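Beta-glucanase (Podospora anserina, PDB 4LE4) probably hydrolyses beta-glucan chains, as a glycoside hydrolase of family GH131 that binds cellotriose. Local coordinates at residues Y50-S58 / D223-I231; W145-W153 / R189-S197. All coordinates share one frame; numbering follows the deposited sequence.

Contact 1 (Y50-S58 / D223-I231); sequences YKNPADTGS and DFYWSGVYI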
ATOM      1  N   TYR A  50      -3.362  -7.182 -13.205  1.00 13.63           N
ATOM      2  CA  TYR A  50      -3.615  -6.561 -11.908  1.00 13.28           C
ATOM      3  C   TYR A  50      -2.814  -5.304 -11.636  1.00 12.57           C
ATOM      4  O   TYR A  50      -2.788  -4.845 -10.497  1.00 13.64           O
ATOM      5  CB  TYR A  50      -3.309  -7.572 -10.800  1.00 12.82           C
ATOM      6  CG  TYR A  50      -4.109  -8.854 -10.831  1.00 11.41           C
ATOM      7  CD1 TYR A  50      -5.341  -8.923 -11.479  1.00 12.00           C
ATOM      8  CD2 TYR A  50      -3.657  -9.974 -10.145  1.00 13.20           C
ATOM      9  CE1 TYR A  50      -6.112 -10.085 -11.439  1.00 13.68           C
ATOM     10  CE2 TYR A  50      -4.423 -11.135 -10.089  1.00 14.54           C
ATOM     11  CZ  TYR A  50      -5.648 -11.182 -10.737  1.00 13.86           C
ATOM     12  OH  TYR A  50      -6.414 -12.346 -10.672  1.00 15.31           O
ATOM     13  N   LYS A  51      -2.129  -4.767 -12.639  1.00 12.03           N
ATOM     14  CA  LYS A  51      -1.319  -3.546 -12.445  1.00 11.45           C
ATOM     15  C   LYS A  51      -1.872  -2.356 -13.204  1.00 12.34           C
ATOM     16  O   LYS A  51      -2.785  -2.492 -14.027  1.00 12.41           O
ATOM     17  CB  LYS A  51       0.101  -3.748 -12.972  1.00 12.39           C
ATOM     18  CG  LYS A  51       0.139  -3.883 -14.486  1.00 14.89           C
ATOM     19  CD  LYS A  51       1.555  -3.784 -15.045  1.00 17.62           C
ATOM     20  CE  LYS A  51       1.523  -3.566 -16.568  1.00 17.03           C
ATOM     21  NZ  LYS A  51       2.874  -3.308 -17.066  1.00 17.83           N
ATOM     22  N   ASN A  52      -1.335  -1.176 -12.902  1.00 11.50           N
ATOM     23  CA  ASN A  52      -1.704   0.014 -13.642  1.00 11.40           C
ATOM     24  C   ASN A  52      -1.127  -0.230 -15.064  1.00 11.63           C
ATOM     25  O   ASN A  52       0.080  -0.356 -15.221  1.00 10.82           O
ATOM     26  CB  ASN A  52      -1.005   1.214 -13.034  1.00 11.52           C
ATOM     27  CG  ASN A  52      -1.374   2.503 -13.714  1.00 14.39           C
ATOM     28  OD1 ASN A  52      -1.711   2.529 -14.905  1.00 14.03           O
ATOM     29  ND2 ASN A  52      -1.303   3.609 -12.959  1.00 11.61           N
ATOM     30  N   PRO A  53      -1.973  -0.241 -16.101  1.00 14.68           N
ATOM     31  CA  PRO A  53      -1.434  -0.489 -17.448  1.00 16.57           C
ATOM     32  C   PRO A  53      -0.370   0.492 -17.926  1.00 16.92           C
ATOM     33  O   PRO A  53       0.438   0.155 -18.786  1.00 18.03           O
ATOM     34  CB  PRO A  53      -2.676  -0.444 -18.342  1.00 18.15           C
ATOM     35  CG  PRO A  53      -3.815  -0.775 -17.408  1.00 20.76           C
ATOM     36  CD  PRO A  53      -3.421   0.013 -16.163  1.00 15.33           C
ATOM     37  N   ALA A  54      -0.367   1.703 -17.376  1.00 15.84           N
ATOM     38  CA  ALA A  54       0.598   2.734 -17.781  1.00 16.96           C
ATOM     39  C   ALA A  54       1.969   2.508 -17.168  1.00 16.27           C
ATOM     40  O   ALA A  54       2.971   3.074 -17.610  1.00 17.44           O
ATOM     41  CB  ALA A  54       0.071   4.112 -17.375  1.00 17.90           C
ATOM     42  N   ASP A  55       2.011   1.702 -16.120  1.00 16.76           N
ATOM     43  CA  ASP A  55       3.270   1.408 -15.431  1.00 16.56           C
ATOM     44  C   ASP A  55       4.045   0.307 -16.141  1.00 16.14           C
ATOM     45  O   ASP A  55       3.942  -0.867 -15.791  1.00 15.67           O
ATOM     46  CB  ASP A  55       3.022   0.934 -13.998  1.00 16.67           C
ATOM     47  CG  ASP A  55       4.315   0.708 -13.220  1.00 17.39           C
ATOM     48  OD1 ASP A  55       5.424   0.831 -13.796  1.00 16.81           O
ATOM     49  OD2 ASP A  55       4.225   0.412 -12.012  1.00 17.44           O
ATOM     50  N   THR A  56       4.863   0.700 -17.102  1.00 15.92           N
ATOM     51  CA  THR A  56       5.644  -0.279 -17.846  1.00 17.46           C
ATOM     52  C   THR A  56       6.838  -0.752 -17.039  1.00 18.01           C
ATOM     53  O   THR A  56       7.588  -1.647 -17.460  1.00 19.18           O
ATOM     54  CB  THR A  56       6.102   0.315 -19.197  1.00 16.61           C
ATOM     55  OG1 THR A  56       6.906   1.468 -18.968  1.00 17.98           O
ATOM     56  CG2 THR A  56       4.910   0.702 -20.024  1.00 18.98           C
ATOM     57  N   GLY A  57       7.007  -0.170 -15.856  1.00 15.90           N
ATOM     58  CA  GLY A  57       8.098  -0.563 -14.988  1.00 13.62           C
ATOM     59  C   GLY A  57       7.756  -1.780 -14.130  1.00 14.19           C
ATOM     60  O   GLY A  57       8.645  -2.398 -13.539  1.00 14.67           O
ATOM     61  N   SER A  58       6.473  -2.148 -14.084  1.00 13.61           N
ATOM     62  CA  SER A  58       6.015  -3.302 -13.294  1.00 13.92           C
ATOM     63  C   SER A  58       5.488  -4.351 -14.267  1.00 14.70           C
ATOM     64  O   SER A  58       4.636  -4.041 -15.083  1.00 15.51           O
ATOM     65  CB  SER A  58       4.866  -2.898 -12.367  1.00 15.00           C
ATOM     66  OG  SER A  58       5.302  -2.004 -11.364  1.00 13.79           O
ATOM     67  N   ASP A 223     -11.032  -7.398  -2.579  1.00 10.11           N
ATOM     68  CA  ASP A 223      -9.826  -7.431  -3.406  1.00 11.48           C
ATOM     69  C   ASP A 223      -9.242  -6.027  -3.606  1.00 10.46           C
ATOM     70  O   ASP A 223      -9.968  -5.085  -3.917  1.00 12.22           O
ATOM     71  CB  ASP A 223     -10.133  -8.009  -4.797  1.00 11.45           C
ATOM     72  CG  ASP A 223     -10.520  -9.505  -4.772  1.00 13.35           C
ATOM     73  OD1 ASP A 223     -10.013 -10.261  -3.904  1.00 12.76           O
ATOM     74  OD2 ASP A 223     -11.316  -9.938  -5.654  1.00 15.84           O
ATOM     75  N   PHE A 224      -7.919  -5.917  -3.482  1.00 10.94           N
ATOM     76  CA  PHE A 224      -7.201  -4.650  -3.672  1.00 11.80           C
ATOM     77  C   PHE A 224      -6.080  -4.937  -4.667  1.00  9.24           C
ATOM     78  O   PHE A 224      -5.378  -5.916  -4.524  1.00 12.61           O
ATOM     79  CB  PHE A 224      -6.615  -4.186  -2.339  1.00 11.12           C
ATOM     80  CG  PHE A 224      -7.645  -4.055  -1.236  1.00 11.53           C
ATOM     81  CD1 PHE A 224      -8.113  -5.175  -0.569  1.00 11.84           C
ATOM     82  CD2 PHE A 224      -8.146  -2.801  -0.886  1.00 13.74           C
ATOM     83  CE1 PHE A 224      -9.080  -5.064   0.448  1.00 14.48           C
ATOM     84  CE2 PHE A 224      -9.110  -2.670   0.125  1.00 13.64           C
ATOM     85  CZ  PHE A 224      -9.575  -3.788   0.787  1.00 14.17           C
ATOM     86  N   TYR A 225      -5.905  -4.070  -5.650  1.00  8.67           N
ATOM     87  CA  TYR A 225      -4.911  -4.270  -6.706  1.00  8.43           C
ATOM     88  C   TYR A 225      -3.769  -3.313  -6.504  1.00  9.62           C
ATOM     89  O   TYR A 225      -3.991  -2.143  -6.247  1.00  8.05           O
ATOM     90  CB  TYR A 225      -5.578  -4.045  -8.053  1.00  9.81           C
ATOM     91  CG  TYR A 225      -6.682  -5.054  -8.239  1.00 10.70           C
ATOM     92  CD1 TYR A 225      -6.432  -6.271  -8.865  1.00 13.28           C
ATOM     93  CD2 TYR A 225      -7.958  -4.830  -7.705  1.00 11.83           C
ATOM     94  CE1 TYR A 225      -7.426  -7.261  -8.962  1.00 14.91           C
ATOM     95  CE2 TYR A 225      -8.957  -5.798  -7.793  1.00 11.75           C
ATOM     96  CZ  TYR A 225      -8.686  -7.022  -8.427  1.00 14.88           C
ATOM     97  OH  TYR A 225      -9.662  -8.000  -8.559  1.00 13.10           O
ATOM     98  N   TRP A 226      -2.553  -3.825  -6.617  1.00  7.65           N
ATOM     99  CA  TRP A 226      -1.357  -3.015  -6.349  1.00  6.88           C
ATOM    100  C   TRP A 226      -0.292  -3.188  -7.413  1.00  8.35           C
ATOM    101  O   TRP A 226      -0.133  -4.294  -7.938  1.00  8.98           O
ATOM    102  CB  TRP A 226      -0.685  -3.503  -5.058  1.00  8.12           C
ATOM    103  CG  TRP A 226      -1.497  -3.414  -3.819  1.00 10.45           C
ATOM    104  CD1 TRP A 226      -2.607  -4.170  -3.483  1.00  5.88           C
ATOM    105  CD2 TRP A 226      -1.272  -2.523  -2.742  1.00  9.13           C
ATOM    106  NE1 TRP A 226      -3.079  -3.784  -2.259  1.00 10.31           N
ATOM    107  CE2 TRP A 226      -2.280  -2.777  -1.773  1.00 11.03           C
ATOM    108  CE3 TRP A 226      -0.320  -1.524  -2.492  1.00  9.26           C
ATOM    109  CZ2 TRP A 226      -2.360  -2.068  -0.564  1.00 10.27           C
ATOM    110  CZ3 TRP A 226      -0.406  -0.813  -1.282  1.00 10.91           C
ATOM    111  CH2 TRP A 226      -1.416  -1.094  -0.342  1.00 10.85           C
ATOM    112  N   SER A 227       0.460  -2.120  -7.699  1.00  9.55           N
ATOM    113  CA  SER A 227       1.602  -2.238  -8.614  1.00  8.67           C
ATOM    114  C   SER A 227       2.539  -1.067  -8.335  1.00  8.95           C
ATOM    115  O   SER A 227       2.203  -0.181  -7.549  1.00  6.02           O
ATOM    116  CB  SER A 227       1.173  -2.255 -10.092  1.00  5.48           C
ATOM    117  OG  SER A 227       0.535  -1.076 -10.515  1.00  8.19           O
ATOM    118  N   GLY A 228       3.731  -1.102  -8.925  1.00  7.16           N
ATOM    119  CA  GLY A 228       4.646   0.007  -8.752  1.00  8.79           C
ATOM    120  C   GLY A 228       5.052   0.331  -7.330  1.00  8.57           C
ATOM    121  O   GLY A 228       5.255   1.483  -7.010  1.00  9.00           O
ATOM    122  N   VAL A 229       5.201  -0.673  -6.496  1.00  8.74           N
ATOM    123  CA  VAL A 229       5.615  -0.447  -5.119  1.00  9.64           C
ATOM    124  C   VAL A 229       7.152  -0.433  -5.045  1.00  9.63           C
ATOM    125  O   VAL A 229       7.775  -1.418  -5.381  1.00 10.46           O
ATOM    126  CB  VAL A 229       5.125  -1.586  -4.223  1.00  7.93           C
ATOM    127  CG1 VAL A 229       5.574  -1.329  -2.759  1.00  9.63           C
ATOM    128  CG2 VAL A 229       3.559  -1.708  -4.325  1.00  6.69           C
ATOM    129  N   TYR A 230       7.746   0.677  -4.635  1.00  8.36           N
ATOM    130  CA  TYR A 230       9.208   0.765  -4.495  1.00  9.38           C
ATOM    131  C   TYR A 230       9.570   1.992  -3.661  1.00  9.98           C
ATOM    132  O   TYR A 230       8.742   2.876  -3.414  1.00  8.71           O
ATOM    133  CB  TYR A 230       9.914   0.793  -5.877  1.00  9.05           C
ATOM    134  CG  TYR A 230       9.693   2.037  -6.728  1.00 11.78           C
ATOM    135  CD1 TYR A 230      10.655   3.055  -6.763  1.00 13.21           C
ATOM    136  CD2 TYR A 230       8.541   2.189  -7.518  1.00 11.52           C
ATOM    137  CE1 TYR A 230      10.481   4.195  -7.565  1.00 12.22           C
ATOM    138  CE2 TYR A 230       8.360   3.328  -8.319  1.00 12.90           C
ATOM    139  CZ  TYR A 230       9.345   4.319  -8.330  1.00 13.43           C
ATOM    140  OH  TYR A 230       9.207   5.423  -9.129  1.00 15.84           O
ATOM    141  N   ILE A 231      10.804   2.028  -3.194  1.00 10.25           N
ATOM    142  CA  ILE A 231      11.268   3.124  -2.354  1.00  9.83           C
ATOM    143  C   ILE A 231      12.528   3.704  -2.972  1.00 11.69           C
ATOM    144  O   ILE A 231      13.445   2.963  -3.315  1.00 12.43           O
ATOM    145  CB  ILE A 231      11.595   2.626  -0.950  1.00 10.51           C
ATOM    146  CG1 ILE A 231      10.318   2.095  -0.262  1.00 10.90           C
ATOM    147  CG2 ILE A 231      12.185   3.789  -0.146  1.00 10.52           C
ATOM    148  CD1 ILE A 231      10.609   1.218   1.006  1.00  9.74           C
TER
HETATM  149  O   HOH W   1       1.895   1.085 -10.926  1.00 12.06           O
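Tyr50 and Tyr225 meet as an offset edge-to-face pair where a loop packs on one sheet of the beta-sandwich of the concanavalin clan. Loop 50-58 joins strands 44-47 and 61-66. It lies over strand 222-233, on the sheet face opposite Trp226, which packs toward Val207 of the other sheet. The edge of Tyr225 is turned to the face of Tyr50, with planes at 63°. Tyr50 CD1 lies 3.7 Å from Tyr225 CE1. Tyr225 also makes a cation-pi pair with Lys104.

Two residues on, Ser227 faces the loop. Its OG sits between the backbone N and the carbonyl carbon (chi1 63°), which sets it before Asn52 N. That N-H gives a nearly straight bond of 3.0 Å to Ser227 OG (174°). The fit is tight: Lys51 CB is 3.4 Å from Ser227 CB. Lys51 then runs extended away from the strand, and its NZ bonds Asp55 O and Ser58 O.

One water bridges Asp55 OD2 (2.7 Å) and Ser227 OG (2.6 Å). Ser58 OG also donates to Asp55 OD2, from above the carboxylate plane. An alanine at Asp55 has no carboxylate, so the bridging water would probably be held less firmly and the Ser58 hydroxyl freer to turn. At Gly228, whose positive phi favours glycine, a CB would clash with Asp55 OD2, 3.3 Å from Gly228 CA. Gly228 N gives a weak bond of 3.0 Å to Ser58 OG.

Contact 2 (W145-W153 / R189-S197); sequences WCVGGQTQW and RKVAPVKTS
Gln150 O is gripped by two residues that also face segment 189-197: Val147 N at 3.0 Å and, weakly, Gln152 NE2 at 3.4 Å. Both bonds belong to a beta hairpin, strands 142-147 and 150-156, closed by a type I' turn from Val147 to Gln150. The hairpin lies in one sheet of the beta-sandwich. Segment 189-197 lies on strand 188-195 of the other sheet. No hydrogen bond crosses between the two segments; they meet by van der Waals contact, mostly of side chains. Strands 145-147 and 192-195 run at 41° to each other.

Val191 points into the hairpin and is shared by two tryptophans. Its CG1 meets the Trp145 ring at the edge, near the ring plane, 3.6 Å from Trp145 CZ3. Its other methyl, CG2, lies 3.8 Å from Trp153 CB. The indole of Trp145 stands with CG anti to the backbone N (chi1 173°), which carries its six-membered ring across to Val191. Val147 CG2 lies over one face of that indole, offset toward its rim, and Phe178 of strand 175-182 stacks on it.

Classic beta bulges mark both partners. Gln152 and Trp153 both face Trp145, while Lys190 and Val191 both face Phe178. The Gln152 chain bends at chi2 (-70°), which brings its amide back toward the turn and sets OE1 3.9 Å from Val194 CG2. Lys190 is extended past Trp153, its CD 4.0 Å from Trp153 NE1.

At the turn end the packing is aliphatic. Val147 uses one methyl for two partners. Val147 CG1 lies 3.9 Å from Val194 CG1 and 3.5 Å from Thr196 CB.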
ATOM      1  N   TRP A 145      -5.762  10.264   2.628  1.00  7.69           N
ATOM      2  CA  TRP A 145      -4.364  10.195   3.025  1.00  8.22           C
ATOM      3  C   TRP A 145      -4.374  10.826   4.419  1.00  8.40           C
ATOM      4  O   TRP A 145      -4.840  11.948   4.578  1.00  8.71           O
ATOM      5  CB  TRP A 145      -3.481  11.026   2.100  1.00  8.93           C
ATOM      6  CG  TRP A 145      -2.070  11.090   2.604  1.00 10.96           C
ATOM      7  CD1 TRP A 145      -1.210  10.036   2.813  1.00 12.18           C
ATOM      8  CD2 TRP A 145      -1.350  12.278   2.975  1.00 10.85           C
ATOM      9  NE1 TRP A 145      -0.005  10.509   3.287  1.00 10.43           N
ATOM     10  CE2 TRP A 145      -0.063  11.873   3.392  1.00 11.58           C
ATOM     11  CE3 TRP A 145      -1.675  13.641   2.995  1.00 12.33           C
ATOM     12  CZ2 TRP A 145       0.914  12.792   3.830  1.00 10.53           C
ATOM     13  CZ3 TRP A 145      -0.707  14.565   3.436  1.00 11.26           C
ATOM     14  CH2 TRP A 145       0.569  14.126   3.842  1.00  9.65           C
ATOM     15  N   CYS A 146      -3.859  10.114   5.409  1.00  9.53           N
ATOM     16  CA  CYS A 146      -3.829  10.585   6.787  1.00 10.25           C
ATOM     17  C   CYS A 146      -2.392  10.732   7.291  1.00 10.51           C
ATOM     18  O   CYS A 146      -1.466  10.034   6.816  1.00  7.96           O
ATOM     19  CB  CYS A 146      -4.532   9.582   7.697  1.00 11.22           C
ATOM     20  SG  CYS A 146      -6.245   9.338   7.216  1.00 16.82           S
ATOM     21  N   VAL A 147      -2.235  11.647   8.249  1.00  9.81           N
ATOM     22  CA  VAL A 147      -0.956  11.893   8.914  1.00  9.46           C
ATOM     23  C   VAL A 147      -1.319  11.964  10.393  1.00 11.78           C
ATOM     24  O   VAL A 147      -2.148  12.788  10.793  1.00 10.95           O
ATOM     25  CB  VAL A 147      -0.297  13.236   8.479  1.00 11.34           C
ATOM     26  CG1 VAL A 147       0.997  13.441   9.264  1.00 11.85           C
ATOM     27  CG2 VAL A 147      -0.026  13.215   6.983  1.00 13.53           C
ATOM     28  N   GLY A 148      -0.743  11.071  11.185  1.00 11.19           N
ATOM     29  CA  GLY A 148      -1.069  11.046  12.603  1.00 13.89           C
ATOM     30  C   GLY A 148      -2.546  10.780  12.831  1.00 13.98           C
ATOM     31  O   GLY A 148      -3.128  11.217  13.825  1.00 14.14           O
ATOM     32  N   GLY A 149      -3.175  10.083  11.892  1.00 13.55           N
ATOM     33  CA  GLY A 149      -4.592   9.780  12.031  1.00 13.70           C
ATOM     34  C   GLY A 149      -5.566  10.830  11.495  1.00 12.80           C
ATOM     35  O   GLY A 149      -6.758  10.548  11.312  1.00 14.10           O
ATOM     36  N   GLN A 150      -5.075  12.027  11.232  1.00 11.60           N
ATOM     37  CA  GLN A 150      -5.897  13.116  10.725  1.00 13.15           C
ATOM     38  C   GLN A 150      -5.897  13.161   9.208  1.00 13.57           C
ATOM     39  O   GLN A 150      -4.838  13.090   8.576  1.00 12.70           O
ATOM     40  CB  GLN A 150      -5.386  14.437  11.278  1.00 16.90           C
ATOM     41  CG  GLN A 150      -5.508  14.537  12.796  1.00 20.64           C
ATOM     42  CD  GLN A 150      -4.857  15.808  13.341  1.00 22.39           C
ATOM     43  OE1 GLN A 150      -3.725  16.108  13.016  1.00 23.82           O
ATOM     44  NE2 GLN A 150      -5.577  16.544  14.177  1.00 23.64           N
ATOM     45  N   THR A 151      -7.086  13.227   8.614  1.00 12.98           N
ATOM     46  CA  THR A 151      -7.177  13.279   7.141  1.00 12.54           C
ATOM     47  C   THR A 151      -6.647  14.610   6.587  1.00 14.37           C
ATOM     48  O   THR A 151      -7.071  15.711   7.001  1.00 12.63           O
ATOM     49  CB  THR A 151      -8.631  13.085   6.672  1.00 13.28           C
ATOM     50  OG1 THR A 151      -9.051  11.764   7.022  1.00 15.61           O
ATOM     51  CG2 THR A 151      -8.772  13.305   5.154  1.00 13.22           C
ATOM     52  N   GLN A 152      -5.727  14.519   5.636  1.00 10.52           N
ATOM     53  CA  GLN A 152      -5.143  15.716   5.033  1.00 12.42           C
ATOM     54  C   GLN A 152      -5.554  15.885   3.578  1.00 12.04           C
ATOM     55  O   GLN A 152      -5.396  16.959   3.005  1.00 13.65           O
ATOM     56  CB  GLN A 152      -3.628  15.639   5.076  1.00 12.95           C
ATOM     57  CG  GLN A 152      -3.051  15.397   6.440  1.00 15.23           C
ATOM     58  CD  GLN A 152      -3.222  16.586   7.343  1.00 19.59           C
ATOM     59  OE1 GLN A 152      -2.960  17.724   6.956  1.00 18.88           O
ATOM     60  NE2 GLN A 152      -3.669  16.328   8.569  1.00 25.42           N
ATOM     61  N   TRP A 153      -6.066  14.815   2.979  1.00 10.66           N
ATOM     62  CA  TRP A 153      -6.459  14.857   1.571  1.00 10.43           C
ATOM     63  C   TRP A 153      -7.422  13.684   1.359  1.00  9.94           C
ATOM     64  O   TRP A 153      -7.322  12.687   2.049  1.00  8.03           O
ATOM     65  CB  TRP A 153      -5.192  14.656   0.718  1.00 11.84           C
ATOM     66  CG  TRP A 153      -5.446  14.475  -0.746  1.00 14.68           C
ATOM     67  CD1 TRP A 153      -5.455  15.442  -1.711  1.00 16.92           C
ATOM     68  CD2 TRP A 153      -5.719  13.238  -1.405  1.00 14.29           C
ATOM     69  NE1 TRP A 153      -5.708  14.870  -2.942  1.00 17.20           N
ATOM     70  CE2 TRP A 153      -5.872  13.519  -2.777  1.00 16.94           C
ATOM     71  CE3 TRP A 153      -5.841  11.915  -0.964  1.00 15.16           C
ATOM     72  CZ2 TRP A 153      -6.142  12.514  -3.728  1.00 18.07           C
ATOM     73  CZ3 TRP A 153      -6.111  10.906  -1.915  1.00 17.08           C
ATOM     74  CH2 TRP A 153      -6.254  11.224  -3.280  1.00 17.20           C
ATOM     75  N   ARG A 189       2.633  17.098  -6.334  1.00 13.90           N
ATOM     76  CA  ARG A 189       2.519  17.211  -4.885  1.00 16.23           C
ATOM     77  C   ARG A 189       1.195  17.871  -4.537  1.00 16.85           C
ATOM     78  O   ARG A 189       0.937  19.046  -4.865  1.00 18.55           O
ATOM     79  CB  ARG A 189       3.662  18.024  -4.289  1.00 18.61           C
ATOM     80  CG  ARG A 189       3.424  18.310  -2.826  1.00 24.01           C
ATOM     81  CD  ARG A 189       4.307  19.437  -2.314  1.00 28.12           C
ATOM     82  NE  ARG A 189       5.624  18.931  -1.971  1.00 31.49           N
ATOM     83  CZ  ARG A 189       6.586  19.684  -1.440  1.00 34.45           C
ATOM     84  NH1 ARG A 189       6.351  20.976  -1.208  1.00 33.14           N
ATOM     85  NH2 ARG A 189       7.766  19.144  -1.121  1.00 31.87           N
ATOM     86  N   LYS A 190       0.347  17.116  -3.866  1.00 15.21           N
ATOM     87  CA  LYS A 190      -0.960  17.624  -3.522  1.00 13.39           C
ATOM     88  C   LYS A 190      -1.109  18.153  -2.095  1.00 15.11           C
ATOM     89  O   LYS A 190      -2.075  18.866  -1.803  1.00 14.79           O
ATOM     90  CB  LYS A 190      -1.994  16.571  -3.860  1.00 13.39           C
ATOM     91  CG  LYS A 190      -2.018  16.366  -5.402  1.00 13.07           C
ATOM     92  CD  LYS A 190      -3.099  15.430  -5.913  1.00 13.45           C
ATOM     93  CE  LYS A 190      -2.928  15.261  -7.448  1.00 15.59           C
ATOM     94  NZ  LYS A 190      -3.968  14.388  -8.070  1.00 11.48           N
ATOM     95  N   VAL A 191      -0.174  17.789  -1.224  1.00 13.31           N
ATOM     96  CA  VAL A 191      -0.133  18.304   0.153  1.00 14.50           C
ATOM     97  C   VAL A 191       1.353  18.491   0.537  1.00 14.17           C
ATOM     98  O   VAL A 191       2.161  17.557   0.459  1.00 14.22           O
ATOM     99  CB  VAL A 191      -0.793  17.357   1.192  1.00 14.16           C
ATOM    100  CG1 VAL A 191      -0.778  18.014   2.567  1.00 14.29           C
ATOM    101  CG2 VAL A 191      -2.224  17.029   0.779  1.00 12.99           C
ATOM    102  N   ALA A 192       1.714  19.725   0.873  1.00 15.90           N
ATOM    103  CA  ALA A 192       3.074  20.052   1.309  1.00 15.98           C
ATOM    104  C   ALA A 192       3.371  19.247   2.591  1.00 16.30           C
ATOM    105  O   ALA A 192       2.457  18.932   3.358  1.00 16.94           O
ATOM    106  CB  ALA A 192       3.172  21.562   1.599  1.00 18.03           C
ATOM    107  N   PRO A 193       4.656  18.934   2.859  1.00 17.13           N
ATOM    108  CA  PRO A 193       4.988  18.153   4.066  1.00 17.61           C
ATOM    109  C   PRO A 193       4.329  18.627   5.355  1.00 19.01           C
ATOM    110  O   PRO A 193       4.359  19.831   5.675  1.00 16.43           O
ATOM    111  CB  PRO A 193       6.507  18.232   4.122  1.00 18.28           C
ATOM    112  CG  PRO A 193       6.881  18.286   2.646  1.00 19.34           C
ATOM    113  CD  PRO A 193       5.874  19.291   2.115  1.00 16.57           C
ATOM    114  N   VAL A 194       3.736  17.659   6.066  1.00 15.67           N
ATOM    115  CA  VAL A 194       3.022  17.849   7.323  1.00 15.67           C
ATOM    116  C   VAL A 194       3.850  17.258   8.473  1.00 15.67           C
ATOM    117  O   VAL A 194       4.400  16.166   8.337  1.00 13.25           O
ATOM    118  CB  VAL A 194       1.657  17.100   7.282  1.00 16.60           C
ATOM    119  CG1 VAL A 194       0.935  17.240   8.599  1.00 19.21           C
ATOM    120  CG2 VAL A 194       0.825  17.626   6.158  1.00 17.92           C
ATOM    121  N   LYS A 195       3.922  17.964   9.602  1.00 16.94           N
ATOM    122  CA  LYS A 195       4.697  17.498  10.762  1.00 18.58           C
ATOM    123  C   LYS A 195       4.004  16.398  11.557  1.00 17.49           C
ATOM    124  O   LYS A 195       2.809  16.475  11.797  1.00 18.37           O
ATOM    125  CB  LYS A 195       4.964  18.650  11.745  1.00 21.33           C
ATOM    126  CG  LYS A 195       5.917  19.722  11.286  1.00 25.55           C
ATOM    127  CD  LYS A 195       6.500  20.424  12.517  1.00 29.13           C
ATOM    128  CE  LYS A 195       7.230  21.740  12.196  1.00 33.76           C
ATOM    129  NZ  LYS A 195       6.300  22.833  11.766  1.00 35.61           N
ATOM    130  N   THR A 196       4.757  15.380  11.968  1.00 17.13           N
ATOM    131  CA  THR A 196       4.206  14.303  12.779  1.00 17.58           C
ATOM    132  C   THR A 196       5.385  13.516  13.322  1.00 16.01           C
ATOM    133  O   THR A 196       6.505  13.727  12.889  1.00 16.31           O
ATOM    134  CB  THR A 196       3.272  13.345  11.943  1.00 19.38           C
ATOM    135  OG1 THR A 196       2.429  12.593  12.832  1.00 22.30           O
ATOM    136  CG2 THR A 196       4.082  12.370  11.121  1.00 17.20           C
ATOM    137  N   SER A 197       5.139  12.615  14.270  1.00 18.84           N
ATOM    138  CA  SER A 197       6.212  11.776  14.824  1.00 21.44           C
ATOM    139  C   SER A 197       6.522  10.692  13.811  1.00 22.56           C
ATOM    140  O   SER A 197       5.738   9.750  13.634  1.00 22.07           O
ATOM    141  CB  SER A 197       5.785  11.074  16.119  1.00 21.81           C
ATOM    142  OG  SER A 197       5.696  11.979  17.198  1.00 28.23           O
TER

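Contacts 1 and 2 lie in one GH131 catalytic domain, with centres 23 Å apart and nearest atoms about 12 Å apart. They do not touch. Along the chain the order is 50-58, 145-153, 189-197 and 223-231, so both segments of contact 2 fall between those of contact 1. Both reach the same antiparallel sheet: strand 222-233 pairs with 94-102, and strands 163-170 and 175-182 lead on to 188-195. Contact 1 is buried and fixes a loop on one face of that sheet. Contact 2 is near the surface and joins that sheet to the hairpin of the other sheet. Together they tie loop to sheet and sheet to sheet in the sandwich.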